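Local coordinates for protein epsin-1 (Saccharomyces cerevisiae, PDB 5LOZ) that binds phosphoinositide-rich membranes through its ENTH domain, the part present here, and serves endocytosis as a clathrin- and ubiquitin-binding adaptor, at residues A[12-21]-A[56-66]. Residues are numbered along the deposited sequence; the frame is centred on the assembly and turned at random.
Sequences NATSNDNHQV and YWRHIAKALTV
The chain of Lys62, bent at its third torsion (chi3 83°), carries its ammonium into the curl of loop 14-21, while Asp17, its CG held between backbone N and carbonyl carbon (chi1 48°), turns a carboxylate back to meet it. Lys62 NZ donates to Ser15 O at 2.8 Å, with a C=O...N angle of 131° and the donor tilted from the carbonyl plane. Two weak bonds run from Lys62 NZ, to Asn18 O and, within a salt bridge, to Asp17 OD1 at 3.1 Å; a water accepts from Lys62 NZ and donates to Asn12 O. Asn18 N donates to the anti lone pair of Asp17 OD1 at 2.6 Å. In the alpha-alpha superhelix of the ENTH domain, this pins the connection between helices 5-13 and 23-32 onto helix 57-73. Near the N-terminal end of that helix, Asn16 OD1 lies 3.4 Å from Arg58 CB, and one water bridges OD1 to Arg58 N and NH1. Trp57 CZ2 sits over the centre of one face of the Arg58 guanidinium. Asn16 CB packs 3.5 Å from His59 NE2, while His59 ND1 is hydrogen-bonded to Asp52 OD2. Further along the helix, Val21 CG2 and Thr65 CG2 meet tip to tip at 3.8 Å, and Thr14 CG2 touches Val66 CG2.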
loop_
_atom_site.group_PDB
_atom_site.type_symbol
_atom_site.label_atom_id
_atom_site.label_comp_id
_atom_site.label_asym_id
_atom_site.label_seq_id
_atom_site.Cartn_x
_atom_site.Cartn_y
_atom_site.Cartn_z
ATOM N N ASN A 12 9.985 -7.118 -2.840
ATOM C CA ASN A 12 9.483 -8.382 -3.335
ATOM C C ASN A 12 7.980 -8.433 -3.294
ATOM O O ASN A 12 7.345 -8.940 -4.204
ATOM C CB ASN A 12 10.025 -9.559 -2.538
ATOM C CG ASN A 12 11.514 -9.819 -2.772
ATOM O OD1 ASN A 12 12.115 -9.314 -3.714
ATOM N ND2 ASN A 12 12.121 -10.606 -1.879
ATOM N N ALA A 13 7.424 -7.847 -2.237
ATOM C CA ALA A 13 6.003 -7.811 -2.016
ATOM C C ALA A 13 5.246 -6.891 -3.024
ATOM O O ALA A 13 4.049 -7.038 -3.207
ATOM C CB ALA A 13 5.721 -7.330 -0.547
ATOM N N THR A 14 5.972 -5.969 -3.669
ATOM C CA THR A 14 5.401 -5.015 -4.582
ATOM C C THR A 14 5.995 -5.155 -5.999
ATOM O O THR A 14 5.893 -4.240 -6.793
ATOM C CB THR A 14 5.548 -3.596 -4.065
ATOM O OG1 THR A 14 6.926 -3.315 -3.792
ATOM C CG2 THR A 14 4.751 -3.412 -2.762
ATOM N N SER A 15 6.569 -6.329 -6.318
ATOM C CA SER A 15 7.287 -6.495 -7.576
ATOM C C SER A 15 6.338 -6.690 -8.773
ATOM O O SER A 15 5.142 -6.962 -8.638
ATOM C CB SER A 15 8.275 -7.653 -7.498
ATOM O OG SER A 15 7.572 -8.828 -7.331
ATOM N N ASN A 16 6.883 -6.499 -9.954
ATOM C CA ASN A 16 6.108 -6.505 -11.206
ATOM C C ASN A 16 5.811 -7.862 -11.814
ATOM O O ASN A 16 5.857 -8.035 -13.036
ATOM C CB ASN A 16 6.844 -5.612 -12.222
ATOM C CG ASN A 16 5.961 -5.159 -13.377
ATOM O OD1 ASN A 16 4.822 -4.770 -13.182
ATOM N ND2 ASN A 16 6.518 -5.166 -14.599
ATOM N N ASP A 17 5.496 -8.862 -11.000
ATOM C CA ASP A 17 5.056 -10.155 -11.541
ATOM C C ASP A 17 3.547 -10.237 -11.783
ATOM O O ASP A 17 3.094 -10.209 -12.945
ATOM C CB ASP A 17 5.650 -11.355 -10.749
ATOM C CG ASP A 17 5.498 -11.212 -9.212
ATOM O OD1 ASP A 17 4.480 -10.718 -8.753
ATOM O OD2 ASP A 17 6.415 -11.574 -8.476
ATOM N N ASN A 18 2.763 -10.376 -10.710
ATOM C CA ASN A 18 1.323 -10.418 -10.760
ATOM C C ASN A 18 0.820 -9.452 -9.682
ATOM O O ASN A 18 1.490 -9.292 -8.678
ATOM C CB ASN A 18 0.812 -11.849 -10.471
ATOM C CG ASN A 18 1.112 -12.817 -11.626
ATOM O OD1 ASN A 18 0.549 -12.656 -12.713
ATOM N ND2 ASN A 18 2.055 -13.770 -11.423
ATOM N N HIS A 19 -0.315 -8.827 -9.896
ATOM C CA HIS A 19 -0.802 -7.802 -8.923
ATOM C C HIS A 19 -1.254 -8.338 -7.554
ATOM O O HIS A 19 -1.496 -7.563 -6.643
ATOM C CB HIS A 19 -1.885 -6.918 -9.500
ATOM C CG HIS A 19 -3.186 -7.597 -9.753
ATOM N ND1 HIS A 19 -4.097 -7.861 -8.761
ATOM C CD2 HIS A 19 -3.757 -8.030 -10.912
ATOM C CE1 HIS A 19 -5.162 -8.440 -9.285
ATOM N NE2 HIS A 19 -4.981 -8.562 -10.593
ATOM N N GLN A 20 -1.376 -9.651 -7.397
ATOM C CA GLN A 20 -1.726 -10.228 -6.105
ATOM C C GLN A 20 -0.561 -10.219 -5.125
ATOM O O GLN A 20 0.526 -10.597 -5.447
ATOM C CB GLN A 20 -2.282 -11.622 -6.282
ATOM C CG GLN A 20 -3.598 -11.672 -7.067
ATOM C CD GLN A 20 -3.388 -11.867 -8.581
ATOM O OE1 GLN A 20 -2.288 -11.682 -9.109
ATOM N NE2 GLN A 20 -4.439 -12.202 -9.271
ATOM N N VAL A 21 -0.808 -9.738 -3.910
ATOM C CA VAL A 21 0.201 -9.701 -2.853
ATOM C C VAL A 21 0.004 -10.927 -1.947
ATOM O O VAL A 21 -1.127 -11.268 -1.561
ATOM C CB VAL A 21 0.097 -8.398 -2.026
ATOM C CG1 VAL A 21 1.172 -8.343 -0.962
ATOM C CG2 VAL A 21 0.170 -7.173 -2.964
ATOM N N TYR A 56 4.420 0.130 -15.280
ATOM C CA TYR A 56 4.596 -0.589 -14.014
ATOM C C TYR A 56 3.428 -0.389 -13.092
ATOM O O TYR A 56 3.618 -0.219 -11.894
ATOM C CB TYR A 56 5.879 -0.120 -13.347
ATOM C CG TYR A 56 7.069 -0.338 -14.231
ATOM C CD1 TYR A 56 7.561 -1.614 -14.446
ATOM C CD2 TYR A 56 7.676 0.716 -14.880
ATOM C CE1 TYR A 56 8.638 -1.833 -15.268
ATOM C CE2 TYR A 56 8.770 0.504 -15.703
ATOM C CZ TYR A 56 9.246 -0.783 -15.894
ATOM O OH TYR A 56 10.329 -1.024 -16.715
ATOM N N TRP A 57 2.206 -0.443 -13.641
ATOM C CA TRP A 57 1.023 -0.289 -12.839
ATOM C C TRP A 57 0.908 -1.342 -11.724
ATOM O O TRP A 57 0.214 -1.094 -10.716
ATOM C CB TRP A 57 -0.237 -0.316 -13.710
ATOM C CG TRP A 57 -0.528 -1.626 -14.409
ATOM C CD1 TRP A 57 -0.128 -1.978 -15.665
ATOM C CD2 TRP A 57 -1.260 -2.736 -13.898
ATOM N NE1 TRP A 57 -0.570 -3.240 -15.958
ATOM C CE2 TRP A 57 -1.257 -3.735 -14.892
ATOM C CE3 TRP A 57 -1.923 -2.999 -12.694
ATOM C CZ2 TRP A 57 -1.887 -4.966 -14.712
ATOM C CZ3 TRP A 57 -2.548 -4.201 -12.533
ATOM C CH2 TRP A 57 -2.530 -5.172 -13.528
ATOM N N ARG A 58 1.532 -2.519 -11.896
ATOM C CA ARG A 58 1.508 -3.552 -10.837
ATOM C C ARG A 58 2.256 -3.097 -9.590
ATOM O O ARG A 58 1.843 -3.421 -8.477
ATOM C CB ARG A 58 1.988 -4.921 -11.319
ATOM C CG ARG A 58 1.094 -5.573 -12.350
ATOM C CD ARG A 58 1.771 -6.763 -13.001
ATOM N NE ARG A 58 0.835 -7.397 -13.953
ATOM C CZ ARG A 58 0.679 -7.010 -15.227
ATOM N NH1 ARG A 58 1.381 -5.998 -15.690
ATOM N NH2 ARG A 58 -0.213 -7.597 -16.008
ATOM N N HIS A 59 3.294 -2.280 -9.757
ATOM C CA HIS A 59 3.980 -1.710 -8.646
ATOM C C HIS A 59 3.020 -0.871 -7.823
ATOM O O HIS A 59 2.994 -0.959 -6.598
ATOM C CB HIS A 59 5.144 -0.813 -9.092
ATOM C CG HIS A 59 6.348 -1.541 -9.578
ATOM N ND1 HIS A 59 7.354 -0.908 -10.286
ATOM C CD2 HIS A 59 6.686 -2.850 -9.534
ATOM C CE1 HIS A 59 8.275 -1.796 -10.611
ATOM N NE2 HIS A 59 7.900 -2.977 -10.166
ATOM N N ILE A 60 2.235 -0.071 -8.525
ATOM C CA ILE A 60 1.258 0.853 -7.930
ATOM C C ILE A 60 0.124 0.102 -7.249
ATOM O O ILE A 60 -0.137 0.333 -6.073
ATOM C CB ILE A 60 0.650 1.813 -9.013
ATOM C CG1 ILE A 60 1.788 2.500 -9.808
ATOM C CG2 ILE A 60 -0.267 2.797 -8.380
ATOM C CD1 ILE A 60 1.313 3.570 -10.815
ATOM N N ALA A 61 -0.523 -0.814 -7.973
ATOM C CA ALA A 61 -1.579 -1.630 -7.410
ATOM C C ALA A 61 -1.139 -2.319 -6.122
ATOM O O ALA A 61 -1.861 -2.275 -5.126
ATOM C CB ALA A 61 -2.057 -2.658 -8.429
ATOM N N LYS A 62 0.028 -2.966 -6.139
ATOM C CA LYS A 62 0.451 -3.783 -5.008
ATOM C C LYS A 62 0.845 -2.899 -3.791
ATOM O O LYS A 62 0.562 -3.254 -2.654
ATOM C CB LYS A 62 1.582 -4.705 -5.409
ATOM C CG LYS A 62 1.190 -5.699 -6.486
ATOM C CD LYS A 62 2.372 -6.475 -6.992
ATOM C CE LYS A 62 2.715 -7.658 -6.094
ATOM N NZ LYS A 62 3.820 -8.486 -6.678
ATOM N N ALA A 63 1.458 -1.763 -4.065
ATOM C CA ALA A 63 1.774 -0.779 -3.062
ATOM C C ALA A 63 0.483 -0.344 -2.346
ATOM O O ALA A 63 0.437 -0.283 -1.110
ATOM C CB ALA A 63 2.468 0.407 -3.652
ATOM N N LEU A 64 -0.576 -0.112 -3.115
ATOM C CA LEU A 64 -1.858 0.289 -2.554
ATOM C C LEU A 64 -2.455 -0.797 -1.726
ATOM O O LEU A 64 -3.080 -0.517 -0.674
ATOM C CB LEU A 64 -2.826 0.727 -3.669
ATOM C CG LEU A 64 -2.541 2.050 -4.403
ATOM C CD1 LEU A 64 -3.430 2.181 -5.664
ATOM C CD2 LEU A 64 -2.736 3.280 -3.467
ATOM N N THR A 65 -2.280 -2.048 -2.145
ATOM C CA THR A 65 -2.713 -3.232 -1.357
ATOM C C THR A 65 -1.965 -3.338 -0.030
ATOM O O THR A 65 -2.567 -3.599 1.013
ATOM C CB THR A 65 -2.525 -4.565 -2.138
ATOM O OG1 THR A 65 -3.254 -4.480 -3.368
ATOM C CG2 THR A 65 -3.009 -5.742 -1.362
ATOM N N VAL A 66 -0.656 -3.130 -0.081
ATOM C CA VAL A 66 0.144 -3.095 1.112
ATOM C C VAL A 66 -0.329 -1.959 2.022
ATOM O O VAL A 66 -0.555 -2.187 3.228
ATOM C CB VAL A 66 1.644 -2.958 0.780
ATOM C CG1 VAL A 66 2.452 -2.784 2.016
ATOM C CG2 VAL A 66 2.112 -4.179 -0.025
HETATM O O HOH W 1 5.028 -10.081 -5.106
HETATM O O HOH W 2 2.798 -3.808 -14.365
HETATM O O HOH W 3 9.520 -5.131 -10.039
HETATM O O HOH W 4 -2.657 -5.382 -5.871
#